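Local coordinates for protein neural cell adhesion molecule 1, 140 kDa isoform (Homo sapiens, PDB 2E3V) that probably mediates cell-cell adhesion as a membrane glycoprotein, represented here by its first fibronectin type III domain, at residues V36-Y41 and L84-G89; V25-P30 and G67-V72; E77-V82 and E100-P105; K40-W45 and W53-Y58. All coordinates share one frame; numbering follows the deposited sequence.

In the fold
The chain folds as a fibronectin type III sandwich, a three-stranded sheet packed on a four-stranded one. From the N terminus, interaction 2 opens first: its segment 25-30 waits until 67-72 to pair, closing a long loop on the smaller sheet. Within that loop lies the whole of interaction 4, the hairpin of strands 38-47 and 54-59. Interaction 1 starts on the same strand, sharing Lys40 and Tyr41, but closes only at 84-89, so it crosses interaction 2 and joins 38-47 to 79-88. Interaction 3 begins after interaction 4 has closed, crosses interaction 1 and adds strand 91-102. Between the sheets, Tyr41 touches Phe27, and Ile71 meets Trp45 and Val82.

Interaction 1 of 4, residues V36-Y41 and L84-G89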
loop_
_atom_site.group_PDB
_atom_site.type_symbol
_atom_site.label_atom_id
_atom_site.label_comp_id
_atom_site.label_asym_id
_atom_site.label_seq_id
_atom_site.Cartn_x
_atom_site.Cartn_y
_atom_site.Cartn_z
ATOM N N VAL A 36 -18.761 -0.895 12.905
ATOM C CA VAL A 36 -18.373 -1.053 11.504
ATOM C C VAL A 36 -16.839 -1.017 11.317
ATOM O O VAL A 36 -16.259 0.012 10.948
ATOM C CB VAL A 36 -19.140 -0.056 10.567
ATOM C CG1 VAL A 36 -18.877 1.406 10.950
ATOM C CG2 VAL A 36 -18.822 -0.316 9.096
ATOM N N PRO A 37 -16.176 -2.161 11.565
ATOM C CA PRO A 37 -14.724 -2.188 11.441
ATOM C C PRO A 37 -14.260 -2.227 9.988
ATOM O O PRO A 37 -15.018 -2.615 9.097
ATOM C CB PRO A 37 -14.345 -3.492 12.148
ATOM C CG PRO A 37 -15.520 -4.389 11.913
ATOM C CD PRO A 37 -16.722 -3.476 11.959
ATOM N N ILE A 38 -13.026 -1.800 9.754
ATOM C CA ILE A 38 -12.420 -1.952 8.434
ATOM C C ILE A 38 -12.121 -3.437 8.273
ATOM O O ILE A 38 -11.587 -4.064 9.186
ATOM C CB ILE A 38 -11.151 -1.094 8.298
ATOM C CG1 ILE A 38 -11.540 0.384 8.395
ATOM C CG2 ILE A 38 -10.418 -1.390 6.986
ATOM C CD1 ILE A 38 -10.392 1.316 8.351
ATOM N N LEU A 39 -12.492 -4.000 7.128
ATOM C CA LEU A 39 -12.320 -5.432 6.902
ATOM C C LEU A 39 -11.029 -5.756 6.166
ATOM O O LEU A 39 -10.306 -6.670 6.549
ATOM C CB LEU A 39 -13.524 -6.007 6.146
ATOM C CG LEU A 39 -14.893 -5.806 6.815
ATOM C CD1 LEU A 39 -15.974 -6.412 5.937
ATOM C CD2 LEU A 39 -14.941 -6.405 8.215
ATOM N N LYS A 40 -10.743 -4.988 5.119
ATOM C CA LYS A 40 -9.581 -5.219 4.284
ATOM C C LYS A 40 -9.015 -3.907 3.763
ATOM O O LYS A 40 -9.662 -2.864 3.855
ATOM C CB LYS A 40 -9.978 -6.064 3.062
ATOM C CG LYS A 40 -10.722 -7.367 3.355
ATOM C CD LYS A 40 -9.821 -8.407 3.991
ATOM C CE LYS A 40 -10.614 -9.661 4.328
ATOM N NZ LYS A 40 -9.728 -10.716 4.888
ATOM N N TYR A 41 -7.810 -3.982 3.201
ATOM C CA TYR A 41 -7.208 -2.864 2.479
ATOM C C TYR A 41 -6.841 -3.366 1.100
ATOM O O TYR A 41 -6.525 -4.543 0.924
ATOM C CB TYR A 41 -5.942 -2.338 3.165
ATOM C CG TYR A 41 -6.209 -1.702 4.498
ATOM C CD1 TYR A 41 -6.602 -0.366 4.581
ATOM C CD2 TYR A 41 -6.075 -2.430 5.672
ATOM C CE1 TYR A 41 -6.860 0.226 5.810
ATOM C CE2 TYR A 41 -6.332 -1.850 6.905
ATOM C CZ TYR A 41 -6.722 -0.523 6.961
ATOM O OH TYR A 41 -6.974 0.059 8.168
ATOM N N LEU A 84 -3.670 3.410 -1.644
ATOM C CA LEU A 84 -4.377 2.461 -0.796
ATOM C C LEU A 84 -5.826 2.840 -0.606
ATOM O O LEU A 84 -6.157 4.013 -0.556
ATOM C CB LEU A 84 -3.733 2.462 0.593
ATOM C CG LEU A 84 -2.671 1.503 1.092
ATOM C CD1 LEU A 84 -1.675 1.036 0.040
ATOM C CD2 LEU A 84 -1.969 2.198 2.231
ATOM N N ALA A 85 -6.685 1.835 -0.503
ATOM C CA ALA A 85 -8.079 2.043 -0.154
ATOM C C ALA A 85 -8.460 1.056 0.945
ATOM O O ALA A 85 -7.878 -0.029 1.054
ATOM C CB ALA A 85 -8.972 1.871 -1.357
ATOM N N ALA A 86 -9.435 1.447 1.756
ATOM C CA ALA A 86 -9.957 0.607 2.823
ATOM C C ALA A 86 -11.348 0.108 2.455
ATOM O O ALA A 86 -12.109 0.803 1.780
ATOM C CB ALA A 86 -10.003 1.387 4.140
ATOM N N LEU A 87 -11.667 -1.097 2.910
ATOM C CA LEU A 87 -12.959 -1.719 2.679
ATOM C C LEU A 87 -13.607 -2.060 4.012
ATOM O O LEU A 87 -12.963 -2.631 4.886
ATOM C CB LEU A 87 -12.791 -3.020 1.871
ATOM C CG LEU A 87 -13.952 -4.033 1.842
ATOM C CD1 LEU A 87 -15.057 -3.588 0.905
ATOM C CD2 LEU A 87 -13.472 -5.417 1.419
ATOM N N ASN A 88 -14.878 -1.708 4.159
ATOM C CA ASN A 88 -15.656 -2.156 5.307
ATOM C C ASN A 88 -16.921 -2.846 4.810
ATOM O O ASN A 88 -17.024 -3.165 3.620
ATOM C CB ASN A 88 -15.942 -1.008 6.294
ATOM C CG ASN A 88 -16.773 0.113 5.688
ATOM O OD1 ASN A 88 -17.308 -0.007 4.584
ATOM N ND2 ASN A 88 -16.883 1.216 6.419
ATOM N N GLY A 89 -17.873 -3.081 5.709
ATOM C CA GLY A 89 -19.142 -3.722 5.352
ATOM C C GLY A 89 -19.963 -2.960 4.324
ATOM O O GLY A 89 -20.737 -3.561 3.573
HETATM O O HOH W 1 -17.447 -3.320 8.405
#
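Leu39 N and Lys40 N both donate to Leu87 O, at 2.7 Å and 3.2 Å respectively, and Leu87 N returns a bond to Lys40 O, making a classic beta bulge where two antiparallel strands of the fibronectin type III sheet meet. The carbonyl of Leu87 thus carries two donors, the Leu39 one in its plane and the Lys40 one tilted from it. On one face of the sheet CB and CG of Lys40 lie alongside Leu87, Lys40 CG 3.9 Å from Leu87 CD2, before the chain bends at chi2 (-71°) and leads its amine to a salt bridge with Asp59. On the other face, toward the opposite sheet, Ala86 CB packs obliquely against the Tyr41 ring, while Ile38 CG2 lies over a face of that ring and touches Ala86 CB. From the bulge itself, Leu39 CD1 rests on the backbone of Asn88 and Gly89. At the loop end, one water donates to Pro37 O and accepts from Gly89 N. Asn88 OD1 is bonded to Lys90 N, and Val36 CG2 touches Asn88 ND2 at 3.6 Å.

Interaction 2 of 4, residues V25-P30 and G67-V72; sequences VQFDEP and GIVTIV
Phe27 reaches across to Gly67 with both backbone and ring. Its N donates to Gly67 O at 2.9 Å, and its side chain leaves with CG placed between the backbone N and the carbonyl carbon (chi1 61°), which swings the ring over the same peptide. From CB outward, CG lies 3.7 Å from Gly67 O, and CD2 comes closer to that oxygen, at 3.2 Å. CE2 meets both the oxygen and the carbon of the Gly67 carbonyl, and also approaches Val69 CG1. CZ, at the tip, lies against Gly67 C and CA. The glycine CA sits over the ring face, offset toward the rim, in a CH-pi contact.

Gly67 follows the short helix 60-64 and has a positive phi (57°). It leads into strand 68-71, an outermost strand of the three-stranded sheet of the fibronectin type III sandwich, where Val25 and Val69 form an antiparallel hydrogen-bonded pair, each N donating to the other's O. On the face turned to the other sheet, Val25 CB packs on Val69 CG2, and Val25 CG2 on Ile71 CD1. That second pair continues to Val82 across the sandwich, as the Phe27 ring does to Tyr41 and Leu84. On the reverse face, Gln26 CG meets Ile68 CD1 at 3.7 Å.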
loop_
_atom_site.group_PDB
_atom_site.type_symbol
_atom_site.label_atom_id
_atom_site.label_comp_id
_atom_site.label_asym_id
_atom_site.label_seq_id
_atom_site.Cartn_x
_atom_site.Cartn_y
_atom_site.Cartn_z
ATOM N N VAL A 25 4.697 -0.388 3.119
ATOM C CA VAL A 25 3.947 0.858 3.030
ATOM C C VAL A 25 3.154 1.060 4.309
ATOM O O VAL A 25 2.248 0.272 4.608
ATOM C CB VAL A 25 2.971 0.855 1.827
ATOM C CG1 VAL A 25 2.161 2.153 1.794
ATOM C CG2 VAL A 25 3.739 0.654 0.506
ATOM N N GLN A 26 3.511 2.100 5.060
ATOM C CA GLN A 26 2.808 2.442 6.288
ATOM C C GLN A 26 1.863 3.595 6.087
ATOM O O GLN A 26 2.197 4.599 5.453
ATOM C CB GLN A 26 3.757 2.739 7.439
ATOM C CG GLN A 26 4.194 1.487 8.185
ATOM C CD GLN A 26 5.057 1.814 9.378
ATOM O OE1 GLN A 26 4.745 1.429 10.514
ATOM N NE2 GLN A 26 6.124 2.569 9.143
ATOM N N PHE A 27 0.686 3.452 6.678
ATOM C CA PHE A 27 -0.375 4.409 6.501
ATOM C C PHE A 27 -1.126 4.588 7.806
ATOM O O PHE A 27 -0.979 3.800 8.754
ATOM C CB PHE A 27 -1.352 3.882 5.434
ATOM C CG PHE A 27 -2.003 2.571 5.814
ATOM C CD1 PHE A 27 -3.195 2.550 6.534
ATOM C CD2 PHE A 27 -1.410 1.361 5.469
ATOM C CE1 PHE A 27 -3.782 1.332 6.897
ATOM C CE2 PHE A 27 -1.992 0.144 5.832
ATOM C CZ PHE A 27 -3.177 0.133 6.542
ATOM N N ASP A 28 -1.927 5.639 7.857
ATOM C CA ASP A 28 -2.821 5.817 8.970
ATOM C C ASP A 28 -4.224 5.762 8.412
ATOM O O ASP A 28 -4.461 6.096 7.248
ATOM C CB ASP A 28 -2.547 7.124 9.735
ATOM C CG ASP A 28 -2.862 8.373 8.931
ATOM O OD1 ASP A 28 -1.919 8.959 8.370
ATOM O OD2 ASP A 28 -4.042 8.784 8.877
ATOM N N GLU A 29 -5.147 5.336 9.260
ATOM C CA GLU A 29 -6.551 5.232 8.917
ATOM C C GLU A 29 -7.329 5.470 10.209
ATOM O O GLU A 29 -6.928 4.955 11.253
ATOM C CB GLU A 29 -6.819 3.829 8.369
ATOM C CG GLU A 29 -8.265 3.508 8.042
ATOM C CD GLU A 29 -8.789 4.238 6.827
ATOM O OE1 GLU A 29 -7.985 4.853 6.102
ATOM O OE2 GLU A 29 -10.016 4.202 6.595
ATOM N N PRO A 30 -8.432 6.248 10.158
ATOM C CA PRO A 30 -9.180 6.490 11.399
ATOM C C PRO A 30 -9.642 5.210 12.100
ATOM O O PRO A 30 -9.914 4.194 11.442
ATOM C CB PRO A 30 -10.384 7.305 10.923
ATOM C CG PRO A 30 -9.882 8.004 9.709
ATOM C CD PRO A 30 -9.048 6.959 9.024
ATOM N N GLY A 67 -0.161 -0.700 10.812
ATOM C CA GLY A 67 -0.770 0.111 9.760
ATOM C C GLY A 67 0.088 -0.085 8.528
ATOM O O GLY A 67 0.578 0.874 7.936
ATOM N N ILE A 68 0.279 -1.341 8.148
ATOM C CA ILE A 68 1.271 -1.653 7.139
ATOM C C ILE A 68 0.790 -2.679 6.129
ATOM O O ILE A 68 0.074 -3.621 6.477
ATOM C CB ILE A 68 2.572 -2.152 7.836
ATOM C CG1 ILE A 68 3.803 -2.064 6.934
ATOM C CG2 ILE A 68 2.417 -3.581 8.399
ATOM C CD1 ILE A 68 5.108 -2.072 7.774
ATOM N N VAL A 69 1.167 -2.461 4.872
ATOM C CA VAL A 69 1.021 -3.486 3.839
ATOM C C VAL A 69 2.360 -3.607 3.107
ATOM O O VAL A 69 3.068 -2.622 2.918
ATOM C CB VAL A 69 -0.163 -3.213 2.857
ATOM C CG1 VAL A 69 -1.492 -3.233 3.618
ATOM C CG2 VAL A 69 0.019 -1.911 2.092
ATOM N N THR A 70 2.718 -4.820 2.719
ATOM C CA THR A 70 3.960 -5.031 2.014
ATOM C C THR A 70 3.640 -5.397 0.578
ATOM O O THR A 70 2.857 -6.308 0.315
ATOM C CB THR A 70 4.808 -6.134 2.657
ATOM O OG1 THR A 70 5.100 -5.763 4.005
ATOM C CG2 THR A 70 6.129 -6.339 1.887
ATOM N N ILE A 71 4.238 -4.653 -0.334
ATOM C CA ILE A 71 4.105 -4.915 -1.756
ATOM C C ILE A 71 5.329 -5.709 -2.160
ATOM O O ILE A 71 6.448 -5.379 -1.765
ATOM C CB ILE A 71 4.030 -3.617 -2.561
ATOM C CG1 ILE A 71 2.818 -2.792 -2.117
ATOM C CG2 ILE A 71 3.992 -3.938 -4.065
ATOM C CD1 ILE A 71 2.855 -1.370 -2.585
ATOM N N VAL A 72 5.112 -6.769 -2.932
ATOM C CA VAL A 72 6.198 -7.652 -3.347
ATOM C C VAL A 72 6.233 -7.792 -4.869
ATOM O O VAL A 72 5.333 -7.319 -5.558
ATOM C CB VAL A 72 6.097 -9.053 -2.670
ATOM C CG1 VAL A 72 5.984 -8.906 -1.140
ATOM C CG2 VAL A 72 4.922 -9.858 -3.230
#

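Interaction 3 of 4, residues E77-V82 and E100-P105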
loop_
_atom_site.group_PDB
_atom_site.type_symbol
_atom_site.label_atom_id
_atom_site.label_comp_id
_atom_site.label_asym_id
_atom_site.label_seq_id
_atom_site.Cartn_x
_atom_site.Cartn_y
_atom_site.Cartn_z
ATOM N N GLU A 77 15.715 -0.723 -8.313
ATOM C CA GLU A 77 16.054 0.570 -8.926
ATOM C C GLU A 77 14.917 1.137 -9.784
ATOM O O GLU A 77 15.159 1.730 -10.839
ATOM C CB GLU A 77 17.349 0.458 -9.749
ATOM C CG GLU A 77 18.591 0.183 -8.913
ATOM C CD GLU A 77 19.866 0.099 -9.729
ATOM O OE1 GLU A 77 19.828 -0.376 -10.885
ATOM O OE2 GLU A 77 20.924 0.498 -9.201
ATOM N N THR A 78 13.685 0.955 -9.320
ATOM C CA THR A 78 12.499 1.371 -10.069
ATOM C C THR A 78 11.603 2.267 -9.223
ATOM O O THR A 78 11.385 2.001 -8.031
ATOM C CB THR A 78 11.703 0.136 -10.573
ATOM O OG1 THR A 78 12.545 -0.661 -11.416
ATOM C CG2 THR A 78 10.448 0.545 -11.359
ATOM N N THR A 79 11.098 3.335 -9.835
ATOM C CA THR A 79 10.180 4.236 -9.144
ATOM C C THR A 79 8.734 3.796 -9.351
ATOM O O THR A 79 8.324 3.506 -10.474
ATOM C CB THR A 79 10.400 5.707 -9.555
ATOM O OG1 THR A 79 11.743 6.086 -9.230
ATOM C CG2 THR A 79 9.437 6.638 -8.818
ATOM N N TYR A 80 7.993 3.716 -8.247
ATOM C CA TYR A 80 6.589 3.321 -8.234
ATOM C C TYR A 80 5.705 4.359 -7.562
ATOM O O TYR A 80 6.117 5.011 -6.606
ATOM C CB TYR A 80 6.398 2.020 -7.446
ATOM C CG TYR A 80 7.006 0.810 -8.089
ATOM C CD1 TYR A 80 6.256 0.007 -8.943
ATOM C CD2 TYR A 80 8.337 0.470 -7.852
ATOM C CE1 TYR A 80 6.821 -1.105 -9.553
ATOM C CE2 TYR A 80 8.908 -0.642 -8.449
ATOM C CZ TYR A 80 8.143 -1.427 -9.297
ATOM O OH TYR A 80 8.706 -2.522 -9.901
ATOM N N ALA A 81 4.489 4.497 -8.077
ATOM C CA ALA A 81 3.446 5.226 -7.389
ATOM C C ALA A 81 2.736 4.165 -6.583
ATOM O O ALA A 81 2.676 3.006 -6.997
ATOM C CB ALA A 81 2.475 5.850 -8.390
ATOM N N VAL A 82 2.218 4.537 -5.421
ATOM C CA VAL A 82 1.466 3.592 -4.616
ATOM C C VAL A 82 0.295 4.313 -3.962
ATOM O O VAL A 82 0.403 5.486 -3.576
ATOM C CB VAL A 82 2.357 2.851 -3.567
ATOM C CG1 VAL A 82 3.040 3.830 -2.611
ATOM C CG2 VAL A 82 1.545 1.805 -2.791
ATOM N N GLU A 100 4.923 7.720 -3.443
ATOM C CA GLU A 100 5.870 7.099 -4.354
ATOM C C GLU A 100 7.101 6.644 -3.594
ATOM O O GLU A 100 7.366 7.115 -2.482
ATOM C CB GLU A 100 6.265 8.065 -5.468
ATOM C CG GLU A 100 7.089 9.252 -5.008
ATOM C CD GLU A 100 7.534 10.114 -6.161
ATOM O OE1 GLU A 100 6.676 10.809 -6.754
ATOM O OE2 GLU A 100 8.747 10.108 -6.467
ATOM N N PHE A 101 7.852 5.740 -4.208
ATOM C CA PHE A 101 9.079 5.239 -3.610
ATOM C C PHE A 101 9.928 4.690 -4.733
ATOM O O PHE A 101 9.421 4.403 -5.818
ATOM C CB PHE A 101 8.783 4.142 -2.574
ATOM C CG PHE A 101 8.059 2.945 -3.135
ATOM C CD1 PHE A 101 8.768 1.879 -3.686
ATOM C CD2 PHE A 101 6.666 2.879 -3.107
ATOM C CE1 PHE A 101 8.106 0.779 -4.217
ATOM C CE2 PHE A 101 5.991 1.776 -3.636
ATOM C CZ PHE A 101 6.710 0.720 -4.187
ATOM N N LYS A 102 11.224 4.557 -4.481
ATOM C CA LYS A 102 12.097 3.946 -5.461
ATOM C C LYS A 102 12.742 2.748 -4.782
ATOM O O LYS A 102 13.335 2.874 -3.714
ATOM C CB LYS A 102 13.142 4.932 -5.983
ATOM C CG LYS A 102 14.065 4.338 -7.047
ATOM C CD LYS A 102 14.993 5.382 -7.652
ATOM C CE LYS A 102 15.915 4.739 -8.674
ATOM N NZ LYS A 102 16.675 5.746 -9.463
ATOM N N THR A 103 12.605 1.582 -5.404
ATOM C CA THR A 103 13.207 0.377 -4.864
ATOM C C THR A 103 14.729 0.483 -4.952
ATOM O O THR A 103 15.272 1.123 -5.861
ATOM C CB THR A 103 12.740 -0.870 -5.628
ATOM O OG1 THR A 103 12.905 -0.642 -7.028
ATOM C CG2 THR A 103 11.260 -1.174 -5.329
ATOM N N GLN A 104 15.404 -0.139 -3.993
ATOM C CA GLN A 104 16.859 -0.132 -3.926
ATOM C C GLN A 104 17.459 -1.084 -4.968
ATOM O O GLN A 104 16.744 -1.918 -5.535
ATOM C CB GLN A 104 17.298 -0.568 -2.527
ATOM C CG GLN A 104 16.785 0.314 -1.389
ATOM C CD GLN A 104 17.080 -0.260 -0.008
ATOM O OE1 GLN A 104 17.637 -1.349 0.124
ATOM N NE2 GLN A 104 16.703 0.478 1.029
ATOM N N PRO A 105 18.772 -0.952 -5.246
ATOM C CA PRO A 105 19.376 -1.994 -6.064
ATOM C C PRO A 105 19.521 -3.266 -5.230
ATOM O O PRO A 105 19.452 -3.207 -3.996
ATOM C CB PRO A 105 20.755 -1.420 -6.412
ATOM C CG PRO A 105 21.052 -0.439 -5.338
ATOM C CD PRO A 105 19.732 0.111 -4.887
#
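Tyr80 and Phe101 exchange two backbone bonds. Tyr80 N gives a nearly straight bond to Phe101 O at 2.9 Å, and Phe101 N answers to Tyr80 O in the carbonyl plane. Two residues along, Thr103 N donates to Thr78 O. The return bond from Thr78 N goes instead to the Thr103 side chain, with OG1 as acceptor at 2.9 Å. That hydroxyl is also bonded to the carbonyl of Lys75. The 75-76 loop is held again by Tyr80 OH, bonded to Lys75 N, and by Thr78 OG1, bonded to Pro76 O. Glu77 N reaches Gln104 O at 3.2 Å from above the carbonyl plane, away from its lone pairs.

The Tyr80-Phe101 pair joins strands 79-88 and 91-102, a hairpin in the four-stranded sheet of the fibronectin type III domain, and the threonine and Glu77 bonds extend the pairing beyond the strand ends. On the buried face Tyr80 CB lies over the Phe101 ring, 3.5 Å from CZ, while Val82 CG1 meets CE2 from the edge; the two rings are nearly parallel but slid apart. On the other face the extended Lys102 runs past Thr79 OG1. With the strand pairing giving way at Thr103, a hydroxyl has taken over a backbone acceptor's role, fastening the hairpin's open end to the 75-76 loop.

Interaction 4 of 4, residues K40-W45 and W53-Y58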
loop_
_atom_site.group_PDB
_atom_site.type_symbol
_atom_site.label_atom_id
_atom_site.label_comp_id
_atom_site.label_asym_id
_atom_site.label_seq_id
_atom_site.Cartn_x
_atom_site.Cartn_y
_atom_site.Cartn_z
ATOM N N LYS A 40 -10.743 -4.988 5.119
ATOM C CA LYS A 40 -9.581 -5.219 4.284
ATOM C C LYS A 40 -9.015 -3.907 3.763
ATOM O O LYS A 40 -9.662 -2.864 3.855
ATOM C CB LYS A 40 -9.978 -6.064 3.062
ATOM C CG LYS A 40 -10.722 -7.367 3.355
ATOM C CD LYS A 40 -9.821 -8.407 3.991
ATOM C CE LYS A 40 -10.614 -9.661 4.328
ATOM N NZ LYS A 40 -9.728 -10.716 4.888
ATOM N N TYR A 41 -7.810 -3.982 3.201
ATOM C CA TYR A 41 -7.208 -2.864 2.479
ATOM C C TYR A 41 -6.841 -3.366 1.100
ATOM O O TYR A 41 -6.525 -4.543 0.924
ATOM C CB TYR A 41 -5.942 -2.338 3.165
ATOM C CG TYR A 41 -6.209 -1.702 4.498
ATOM C CD1 TYR A 41 -6.602 -0.366 4.581
ATOM C CD2 TYR A 41 -6.075 -2.430 5.672
ATOM C CE1 TYR A 41 -6.860 0.226 5.810
ATOM C CE2 TYR A 41 -6.332 -1.850 6.905
ATOM C CZ TYR A 41 -6.722 -0.523 6.961
ATOM O OH TYR A 41 -6.974 0.059 8.168
ATOM N N LYS A 42 -6.909 -2.469 0.128
ATOM C CA LYS A 42 -6.483 -2.775 -1.224
ATOM C C LYS A 42 -5.413 -1.765 -1.593
ATOM O O LYS A 42 -5.640 -0.547 -1.537
ATOM C CB LYS A 42 -7.651 -2.723 -2.205
ATOM C CG LYS A 42 -7.271 -3.192 -3.622
ATOM C CD LYS A 42 -8.465 -3.203 -4.548
ATOM C CE LYS A 42 -8.090 -3.814 -5.883
ATOM N NZ LYS A 42 -9.226 -3.882 -6.865
ATOM N N ALA A 43 -4.233 -2.278 -1.915
ATOM C CA ALA A 43 -3.126 -1.460 -2.370
ATOM C C ALA A 43 -3.037 -1.538 -3.886
ATOM O O ALA A 43 -3.334 -2.578 -4.486
ATOM C CB ALA A 43 -1.834 -1.940 -1.760
ATOM N N GLU A 44 -2.643 -0.430 -4.504
ATOM C CA GLU A 44 -2.386 -0.393 -5.943
ATOM C C GLU A 44 -1.046 0.287 -6.147
ATOM O O GLU A 44 -0.715 1.225 -5.434
ATOM C CB GLU A 44 -3.483 0.368 -6.688
ATOM C CG GLU A 44 -4.841 -0.324 -6.659
ATOM C CD GLU A 44 -5.922 0.459 -7.386
ATOM O OE1 GLU A 44 -6.682 -0.155 -8.158
ATOM O OE2 GLU A 44 -6.019 1.688 -7.190
ATOM N N TRP A 45 -0.266 -0.194 -7.107
ATOM C CA TRP A 45 1.034 0.403 -7.384
ATOM C C TRP A 45 1.316 0.312 -8.880
ATOM O O TRP A 45 0.736 -0.515 -9.587
ATOM C CB TRP A 45 2.150 -0.254 -6.553
ATOM C CG TRP A 45 2.318 -1.720 -6.845
ATOM C CD1 TRP A 45 3.225 -2.297 -7.695
ATOM C CD2 TRP A 45 1.526 -2.787 -6.315
ATOM N NE1 TRP A 45 3.048 -3.663 -7.714
ATOM C CE2 TRP A 45 2.013 -3.987 -6.874
ATOM C CE3 TRP A 45 0.447 -2.845 -5.414
ATOM C CZ2 TRP A 45 1.460 -5.237 -6.564
ATOM C CZ3 TRP A 45 -0.096 -4.087 -5.103
ATOM C CH2 TRP A 45 0.412 -5.264 -5.680
ATOM N N TRP A 53 -2.284 -0.268 -13.183
ATOM C CA TRP A 53 -1.957 -0.427 -11.778
ATOM C C TRP A 53 -2.059 -1.895 -11.381
ATOM O O TRP A 53 -3.029 -2.572 -11.731
ATOM C CB TRP A 53 -2.928 0.378 -10.908
ATOM C CG TRP A 53 -2.817 1.844 -11.082
ATOM C CD1 TRP A 53 -3.342 2.591 -12.094
ATOM C CD2 TRP A 53 -2.155 2.758 -10.208
ATOM N NE1 TRP A 53 -3.032 3.914 -11.913
ATOM C CE2 TRP A 53 -2.306 4.047 -10.761
ATOM C CE3 TRP A 53 -1.437 2.613 -9.012
ATOM C CZ2 TRP A 53 -1.775 5.191 -10.159
ATOM C CZ3 TRP A 53 -0.907 3.751 -8.411
ATOM C CH2 TRP A 53 -1.080 5.024 -8.990
ATOM N N HIS A 54 -1.063 -2.381 -10.651
ATOM C CA HIS A 54 -1.153 -3.701 -10.050
ATOM C C HIS A 54 -1.906 -3.489 -8.735
ATOM O O HIS A 54 -1.975 -2.367 -8.237
ATOM C CB HIS A 54 0.233 -4.286 -9.779
ATOM C CG HIS A 54 1.043 -4.545 -11.012
ATOM N ND1 HIS A 54 0.689 -5.487 -11.950
ATOM C CD2 HIS A 54 2.209 -4.006 -11.441
ATOM C CE1 HIS A 54 1.586 -5.502 -12.922
ATOM N NE2 HIS A 54 2.524 -4.617 -12.633
ATOM N N SER A 55 -2.479 -4.546 -8.173
ATOM C CA SER A 55 -3.190 -4.410 -6.906
ATOM C C SER A 55 -3.058 -5.675 -6.087
ATOM O O SER A 55 -2.782 -6.740 -6.621
ATOM C CB SER A 55 -4.671 -4.145 -7.146
ATOM O OG SER A 55 -5.254 -5.267 -7.769
ATOM N N LYS A 56 -3.268 -5.546 -4.788
ATOM C CA LYS A 56 -3.251 -6.697 -3.903
ATOM C C LYS A 56 -4.130 -6.365 -2.706
ATOM O O LYS A 56 -4.218 -5.201 -2.286
ATOM C CB LYS A 56 -1.824 -7.033 -3.459
ATOM C CG LYS A 56 -1.730 -8.259 -2.567
ATOM C CD LYS A 56 -0.298 -8.683 -2.341
ATOM C CE LYS A 56 -0.251 -9.925 -1.486
ATOM N NZ LYS A 56 1.120 -10.504 -1.431
ATOM N N TRP A 57 -4.809 -7.384 -2.191
ATOM C CA TRP A 57 -5.653 -7.219 -1.014
ATOM C C TRP A 57 -4.915 -7.655 0.243
ATOM O O TRP A 57 -4.063 -8.557 0.205
ATOM C CB TRP A 57 -6.930 -8.040 -1.174
ATOM C CG TRP A 57 -7.900 -7.464 -2.144
ATOM C CD1 TRP A 57 -7.946 -7.680 -3.495
ATOM C CD2 TRP A 57 -8.986 -6.584 -1.839
ATOM N NE1 TRP A 57 -8.999 -6.987 -4.050
ATOM C CE2 TRP A 57 -9.652 -6.305 -3.055
ATOM C CE3 TRP A 57 -9.461 -5.997 -0.648
ATOM C CZ2 TRP A 57 -10.773 -5.467 -3.121
ATOM C CZ3 TRP A 57 -10.574 -5.169 -0.718
ATOM C CH2 TRP A 57 -11.219 -4.916 -1.947
ATOM N N TYR A 58 -5.292 -7.043 1.361
ATOM C CA TYR A 58 -4.659 -7.281 2.644
ATOM C C TYR A 58 -5.713 -7.300 3.730
ATOM O O TYR A 58 -6.622 -6.473 3.729
ATOM C CB TYR A 58 -3.672 -6.144 2.967
ATOM C CG TYR A 58 -2.562 -6.008 1.958
ATOM C CD1 TYR A 58 -1.356 -6.696 2.128
ATOM C CD2 TYR A 58 -2.725 -5.220 0.818
ATOM C CE1 TYR A 58 -0.342 -6.584 1.199
ATOM C CE2 TYR A 58 -1.721 -5.114 -0.128
ATOM C CZ TYR A 58 -0.528 -5.795 0.070
ATOM O OH TYR A 58 0.482 -5.679 -0.857
HETATM O O HOH W 2 -8.125 -5.808 -8.367
HETATM O O HOH W 3 -5.991 -2.453 -10.460
#
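The indoles of Trp57 and Trp45 lie against aliphatic carbons of Lys42 and His54. Over one face of Trp57 runs Lys42, whose CB stands almost on the normal of the six-membered ring, and whose CD reaches CZ2 at 3.5 Å; Lys40 CB meets the edge of that ring. Trp45 has His54 CB over one face, 3.4 Å from CE2, with Ser55 N further along the same face and Lys56 CB in plane at the edge. Its CG, set between the backbone N and carbonyl carbon (chi1 62°), turns the indole across strand 54-58. The edge of Trp53 points at Trp45 N, and Arg83 makes a cation-pi contact with its ring.

The backbones form the 38-47/54-59 hairpin of the fibronectin type III sheet, with reciprocal bonds at Tyr41-Tyr58, Ala43-Lys56 and Trp45-His54. Inward, Ala43 CB packs on Tyr58 CE2 at 3.6 Å, and Tyr58 OH bonds to Thr70 O across the sandwich. Outward, extended Lys42 ends at a water, 2.7 Å from NZ, that also bonds Ser55 OG, while Glu44 OE2 pairs with Arg83.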